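Local structure of N-acetyltransferase (Staphylococcus aureus subsp. aureus, 4M85) at residues V23-D26 and V32-L35; L61-E66 and R128-K133; K107-K110 and Y114-E117. The protein probably transfers an acetyl group from acetyl-coenzyme A to an amine of its substrate, as other enzymes with the GNAT fold do. One frame throughout, in Å; residues are numbered along the deposited sequence.

In the fold
Along the chain interaction 1 comes first and closes before the other two begin. It joins helix 13-26 to helix 30-34, its centre about 14 Å from that of the chain. Interaction 2 sets strand 60-65 against the start of helix 130-140; the segments of interaction 3 fall, in sequence, between those two. The centres of the contacts are about 20 to 24 Å apart and no two touch; interactions 1 and 3 come nearest, about 5 Å between nearest atoms. Interaction 3 packs a loop on the central strand 114-121, which shares the mixed sheet with strand 60-65 and runs on to helix 130-140. Interactions 2 and 3 are thereby tied through the part that usually binds coenzyme A in GNAT enzymes.

Interaction 1 (V23-D26 and V32-L35); sequences VWDD and VKHL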
# COMPACT_ATOMS: atom_id res chain seq x y z
N VAL A 23 -3.71 0.91 7.79
CA VAL A 23 -2.47 1.63 7.59
C VAL A 23 -2.71 3.14 7.70
O VAL A 23 -1.94 3.84 8.36
CB VAL A 23 -1.82 1.28 6.24
CG1 VAL A 23 -0.63 2.18 5.96
CG2 VAL A 23 -1.37 -0.17 6.23
N TRP A 24 -3.76 3.63 7.05
CA TRP A 24 -4.04 5.08 7.06
C TRP A 24 -4.40 5.57 8.47
O TRP A 24 -4.15 6.72 8.81
CB TRP A 24 -5.17 5.44 6.09
CG TRP A 24 -4.82 5.32 4.62
CD1 TRP A 24 -3.66 4.82 4.07
CD2 TRP A 24 -5.66 5.70 3.52
NE1 TRP A 24 -3.73 4.88 2.69
CE2 TRP A 24 -4.94 5.41 2.33
CE3 TRP A 24 -6.95 6.26 3.42
CZ2 TRP A 24 -5.47 5.66 1.06
CZ3 TRP A 24 -7.46 6.53 2.16
CH2 TRP A 24 -6.72 6.22 1.00
N ASP A 25 -5.01 4.69 9.27
CA ASP A 25 -5.38 5.00 10.66
C ASP A 25 -4.13 5.11 11.54
O ASP A 25 -4.03 6.03 12.36
CB ASP A 25 -6.36 3.95 11.22
CG ASP A 25 -6.80 4.25 12.67
OD1 ASP A 25 -7.60 5.19 12.89
OD2 ASP A 25 -6.33 3.55 13.58
N ASP A 26 -3.18 4.18 11.36
CA ASP A 26 -1.87 4.28 12.00
C ASP A 26 -1.24 5.62 11.67
O ASP A 26 -0.91 6.39 12.57
CB ASP A 26 -0.93 3.17 11.52
CG ASP A 26 -1.29 1.81 12.09
OD1 ASP A 26 -2.08 1.75 13.05
OD2 ASP A 26 -0.78 0.79 11.56
N VAL A 32 -9.15 10.25 7.88
CA VAL A 32 -9.47 9.05 8.63
C VAL A 32 -9.86 9.47 10.05
O VAL A 32 -10.84 8.99 10.58
CB VAL A 32 -8.29 8.06 8.63
CG1 VAL A 32 -8.57 6.85 9.51
CG2 VAL A 32 -8.02 7.60 7.20
N LYS A 33 -9.10 10.38 10.65
CA LYS A 33 -9.41 10.85 12.00
C LYS A 33 -10.78 11.49 12.12
O LYS A 33 -11.44 11.29 13.14
CB LYS A 33 -8.33 11.82 12.50
CG LYS A 33 -7.34 11.21 13.49
CD LYS A 33 -6.85 9.83 13.08
CE LYS A 33 -5.90 9.25 14.11
NZ LYS A 33 -5.77 7.78 13.95
N HIS A 34 -11.23 12.22 11.10
CA HIS A 34 -12.45 13.02 11.20
C HIS A 34 -13.62 12.55 10.38
O HIS A 34 -14.69 13.14 10.46
CB HIS A 34 -12.13 14.48 10.87
CG HIS A 34 -11.23 15.12 11.87
ND1 HIS A 34 -9.89 15.30 11.65
CD2 HIS A 34 -11.47 15.56 13.13
CE1 HIS A 34 -9.34 15.86 12.71
NE2 HIS A 34 -10.28 16.03 13.62
N LEU A 35 -13.46 11.48 9.60
CA LEU A 35 -14.58 10.98 8.79
C LEU A 35 -15.02 9.59 9.22
O LEU A 35 -14.22 8.84 9.78
CB LEU A 35 -14.24 10.97 7.31
CG LEU A 35 -13.96 12.34 6.69
CD1 LEU A 35 -13.31 12.15 5.33
CD2 LEU A 35 -15.24 13.15 6.57
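The ammonium group of Lys33 reaches back to the end of helix 13-26 and meets Asp25 twice. NZ donates to the backbone O of Asp25 at 2.9 Å; the C=O...N angle is 139° and the nitrogen stands 17° from the carbonyl plane. The second link, from Lys33 NZ to Asp25 OD1, is a salt bridge at 3.3 Å whose hydrogen bond is weak. Main chain and carboxylate of one residue therefore share a single cation, which may also offset the partial negative charge at the helix C-terminus. A bend at chi2 (44°) turns the lysine chain, and the straight run beyond it carries NZ across the aspartate side chain at about a right angle.

Behind this polar pair lies Val32, whose two methyls serve neighbouring residues. CG2 packs 3.7 Å from CB of Trp24 and sits at the edge of the indole, near its plane. CG1 rests against Asp25, 3.9 Å from both its CA and its OD1.

The contact holds the short helix 30-34 against the last turn of helix 13-26, only three residues away in sequence. These helices lie between the first two strands, a region that varies among GNAT enzymes and in many lies near the acceptor site. Trp24 is buried against Pro103, Leu104 and Ile44 of helix 37-49, while Leu35 packs on Val40 and helix 95-98.

Interaction 2 (L61-E66 and R128-K133); sequences LVYEVE and RGIATK
Ile130 lies over one face of the Tyr63 ring. Its CG1 stands 4.0 Å from the ring centroid and 10° off the normal, a CH-pi contact almost straight above the middle of the ring. The other branch, CG2, packs beside the root of the tyrosine, 3.8 Å from Tyr63 CB. Tyr63 holds CG anti to its own backbone N (chi1 -161°), which places the ring beneath Ile130 CG1, and the two side chains cross at a slant.

Lys133 approaches the outer part of the same ring. Its CD comes within 3.6 Å of Tyr63 CE2, at an oblique angle to the ring, and CE lies more loosely by the hydroxyl. The bend at chi4 (-55°) sets the course of NZ alone.

Both residues project from the first turn of helix 130-140, where Gly129 is the N-cap and its O accepts a bond from Lys133 N at 2.8 Å. Gly129 and Ala131 close the R-x-x-G-x-G/A sequence of GNAT motif A, whose loop and helix N-terminus probably bind the pyrophosphate of coenzyme A, as in relatives. Ile130 also touches Thr121 of strand 114-121 and Ala70 of strand 68-77.

Further along strand 60-65, Val65 points toward the helix side as Tyr63 does. Its CG2 lies at the edge of the tyrosine ring, in plane, while CG1 is 4.2 Å from Arg128 NH1.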
# COMPACT_ATOMS: atom_id res chain seq x y z
N LEU A 61 -0.73 -7.42 -5.36
CA LEU A 61 -0.69 -8.87 -5.17
C LEU A 61 -1.25 -9.21 -3.79
O LEU A 61 -0.98 -8.52 -2.81
CB LEU A 61 0.73 -9.46 -5.28
CG LEU A 61 1.54 -9.17 -6.54
CD1 LEU A 61 2.89 -9.83 -6.36
CD2 LEU A 61 0.87 -9.71 -7.79
N VAL A 62 -2.03 -10.28 -3.72
CA VAL A 62 -2.61 -10.72 -2.46
C VAL A 62 -2.07 -12.09 -2.12
O VAL A 62 -1.71 -12.87 -3.03
CB VAL A 62 -4.16 -10.74 -2.47
CG1 VAL A 62 -4.71 -9.36 -2.81
CG2 VAL A 62 -4.70 -11.74 -3.48
N TYR A 63 -2.00 -12.35 -0.81
CA TYR A 63 -1.79 -13.69 -0.26
C TYR A 63 -3.15 -14.24 0.21
O TYR A 63 -3.73 -13.78 1.18
CB TYR A 63 -0.79 -13.66 0.89
CG TYR A 63 -0.18 -15.02 1.20
CD1 TYR A 63 -0.91 -16.00 1.87
CD2 TYR A 63 1.15 -15.31 0.85
CE1 TYR A 63 -0.35 -17.25 2.17
CE2 TYR A 63 1.70 -16.56 1.13
CZ TYR A 63 0.94 -17.53 1.80
OH TYR A 63 1.48 -18.77 2.11
N GLU A 64 -3.63 -15.23 -0.53
CA GLU A 64 -4.91 -15.86 -0.26
C GLU A 64 -4.69 -17.12 0.60
O GLU A 64 -3.98 -18.02 0.18
CB GLU A 64 -5.57 -16.20 -1.59
CG GLU A 64 -6.98 -16.77 -1.45
CD GLU A 64 -7.51 -17.28 -2.76
OE1 GLU A 64 -7.34 -16.58 -3.79
OE2 GLU A 64 -8.10 -18.38 -2.75
N VAL A 65 -5.30 -17.14 1.78
CA VAL A 65 -5.31 -18.29 2.69
C VAL A 65 -6.76 -18.76 2.93
O VAL A 65 -7.63 -17.97 3.38
CB VAL A 65 -4.73 -17.91 4.09
CG1 VAL A 65 -4.76 -19.11 5.03
CG2 VAL A 65 -3.31 -17.39 4.00
N GLU A 66 -7.01 -20.04 2.68
CA GLU A 66 -8.33 -20.62 2.94
C GLU A 66 -9.44 -19.76 2.31
O GLU A 66 -10.42 -19.41 2.97
CB GLU A 66 -8.56 -20.76 4.46
CG GLU A 66 -7.67 -21.81 5.11
CD GLU A 66 -7.95 -23.21 4.55
OE1 GLU A 66 -9.14 -23.61 4.53
OE2 GLU A 66 -6.99 -23.91 4.14
N ARG A 128 3.40 -15.65 9.96
CA ARG A 128 3.49 -16.71 8.96
C ARG A 128 4.37 -16.35 7.78
O ARG A 128 4.37 -17.06 6.78
CB ARG A 128 2.09 -17.07 8.45
CG ARG A 128 1.10 -17.38 9.56
CD ARG A 128 -0.23 -17.82 8.98
NE ARG A 128 -1.27 -17.87 10.02
CZ ARG A 128 -2.45 -18.45 9.88
NH1 ARG A 128 -2.79 -19.07 8.74
NH2 ARG A 128 -3.31 -18.43 10.88
N GLY A 129 5.15 -15.28 7.89
CA GLY A 129 6.02 -14.84 6.80
C GLY A 129 5.30 -14.28 5.56
O GLY A 129 5.90 -14.21 4.49
N ILE A 130 4.05 -13.88 5.72
CA ILE A 130 3.24 -13.44 4.59
C ILE A 130 3.82 -12.20 3.93
O ILE A 130 3.87 -12.15 2.70
CB ILE A 130 1.75 -13.25 5.00
CG1 ILE A 130 1.05 -14.60 5.04
CG2 ILE A 130 1.03 -12.36 4.01
CD1 ILE A 130 -0.18 -14.64 5.90
N ALA A 131 4.27 -11.22 4.71
CA ALA A 131 4.86 -9.98 4.15
C ALA A 131 6.17 -10.25 3.40
O ALA A 131 6.43 -9.67 2.34
CB ALA A 131 5.09 -8.96 5.26
N THR A 132 7.00 -11.11 3.99
CA THR A 132 8.24 -11.53 3.39
C THR A 132 7.99 -12.25 2.09
O THR A 132 8.67 -11.99 1.10
CB THR A 132 9.04 -12.46 4.34
OG1 THR A 132 9.33 -11.74 5.55
CG2 THR A 132 10.31 -12.92 3.70
N LYS A 133 7.02 -13.15 2.10
CA LYS A 133 6.68 -13.91 0.91
C LYS A 133 6.13 -13.01 -0.20
O LYS A 133 6.43 -13.21 -1.39
CB LYS A 133 5.64 -15.00 1.23
CG LYS A 133 6.19 -16.19 2.02
CD LYS A 133 5.07 -17.20 2.28
CE LYS A 133 5.27 -18.02 3.56
NZ LYS A 133 6.60 -18.70 3.56

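Interaction 3 (K107-K110 and Y114-E117); sequences KEAK and YYIE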
# COMPACT_ATOMS: atom_id res chain seq x y z
N LYS A 107 4.38 13.30 -2.52
CA LYS A 107 5.13 12.42 -3.39
C LYS A 107 6.06 11.60 -2.50
O LYS A 107 7.04 12.13 -1.98
CB LYS A 107 5.94 13.24 -4.42
CG LYS A 107 6.47 12.46 -5.62
CD LYS A 107 7.17 13.39 -6.61
CE LYS A 107 7.66 12.66 -7.86
NZ LYS A 107 8.99 12.00 -7.66
N GLU A 108 5.75 10.32 -2.32
CA GLU A 108 6.51 9.44 -1.42
C GLU A 108 7.73 8.80 -2.10
O GLU A 108 8.64 8.38 -1.42
CB GLU A 108 5.59 8.33 -0.82
CG GLU A 108 4.32 8.84 -0.12
CD GLU A 108 3.45 7.72 0.47
OE1 GLU A 108 3.93 6.57 0.59
OE2 GLU A 108 2.28 7.98 0.81
N ALA A 109 7.74 8.75 -3.44
CA ALA A 109 8.74 8.01 -4.20
C ALA A 109 9.51 8.87 -5.19
O ALA A 109 9.31 10.08 -5.25
CB ALA A 109 8.09 6.85 -4.91
N LYS A 110 10.38 8.25 -5.96
CA LYS A 110 11.20 8.97 -6.92
C LYS A 110 10.93 8.42 -8.31
O LYS A 110 10.48 7.28 -8.46
CB LYS A 110 12.67 8.85 -6.54
CG LYS A 110 13.08 9.69 -5.35
CD LYS A 110 14.54 9.47 -5.02
CE LYS A 110 14.89 9.94 -3.62
NZ LYS A 110 16.25 9.47 -3.21
N TYR A 114 10.28 1.78 -8.96
CA TYR A 114 9.02 1.09 -8.81
C TYR A 114 8.73 1.00 -7.31
O TYR A 114 9.33 0.19 -6.57
CB TYR A 114 9.07 -0.27 -9.50
CG TYR A 114 7.76 -0.63 -10.10
CD1 TYR A 114 7.46 -0.34 -11.43
CD2 TYR A 114 6.77 -1.26 -9.31
CE1 TYR A 114 6.21 -0.66 -11.97
CE2 TYR A 114 5.53 -1.60 -9.84
CZ TYR A 114 5.25 -1.31 -11.16
OH TYR A 114 4.01 -1.66 -11.63
N TYR A 115 7.84 1.89 -6.86
CA TYR A 115 7.57 2.14 -5.44
C TYR A 115 6.61 1.13 -4.85
O TYR A 115 5.51 0.92 -5.36
CB TYR A 115 6.98 3.55 -5.23
CG TYR A 115 6.66 3.93 -3.80
CD1 TYR A 115 7.63 3.86 -2.80
CD2 TYR A 115 5.40 4.43 -3.45
CE1 TYR A 115 7.36 4.24 -1.50
CE2 TYR A 115 5.12 4.81 -2.16
CZ TYR A 115 6.10 4.70 -1.19
OH TYR A 115 5.84 5.06 0.07
N ILE A 116 7.03 0.54 -3.74
CA ILE A 116 6.19 -0.35 -2.97
C ILE A 116 5.63 0.51 -1.84
O ILE A 116 6.33 0.81 -0.88
CB ILE A 116 7.00 -1.52 -2.40
CG1 ILE A 116 7.67 -2.31 -3.53
CG2 ILE A 116 6.08 -2.43 -1.62
CD1 ILE A 116 8.73 -3.28 -3.07
N GLU A 117 4.37 0.87 -1.96
CA GLU A 117 3.74 1.78 -1.03
C GLU A 117 3.33 1.09 0.28
O GLU A 117 3.46 1.67 1.35
CB GLU A 117 2.49 2.39 -1.70
CG GLU A 117 1.74 3.39 -0.84
CD GLU A 117 0.29 3.63 -1.29
OE1 GLU A 117 0.02 3.70 -2.50
OE2 GLU A 117 -0.58 3.76 -0.42
O HOH W 1 3.12 4.37 2.54
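Tyr115 and Glu108 bury the most surface in this contact, 72 and 58 Å², and Ala109 follows with 39 Å². The phenol group of Tyr115 donates from OH to Glu108 OE1 over only 2.5 Å, a very short hydrogen bond. OE1 lies at the edge of the ring, near its plane, whereas the carboxylate itself is turned 83° from that plane, almost perpendicular. CB of Glu108 also closes on the hydroxyl, 3.4 Å from Tyr115 OH, and the glutamate chain beyond CG is extended.

Ala109 takes one face of the ring. Its CB sits 3.4 Å from Tyr115 CG, close packing at the base of the aromatic group. A chi1 of 180° lays the ring between this methyl at its base and Glu108 at its hydroxyl.

A water molecule joins the segments a second time: it donates to Glu108 OE1 and to the backbone O of Glu117, each at 3.0 Å. Residues 107-110 belong to the loop before strand 114-121, the central strand of the GNAT sheet, and the contact fastens that loop against the strand's start. Glu81 also holds the loop, its carboxylate accepting from the backbone N of Glu108 and of Ala109, and Asn150 ND2 bonds both Glu108 O and Tyr115 OH.

Glu108 OE1 is thus gripped by two donors in a buried setting, and the short phenol bond and the water would be expected to stabilise negative charge on this carboxylate.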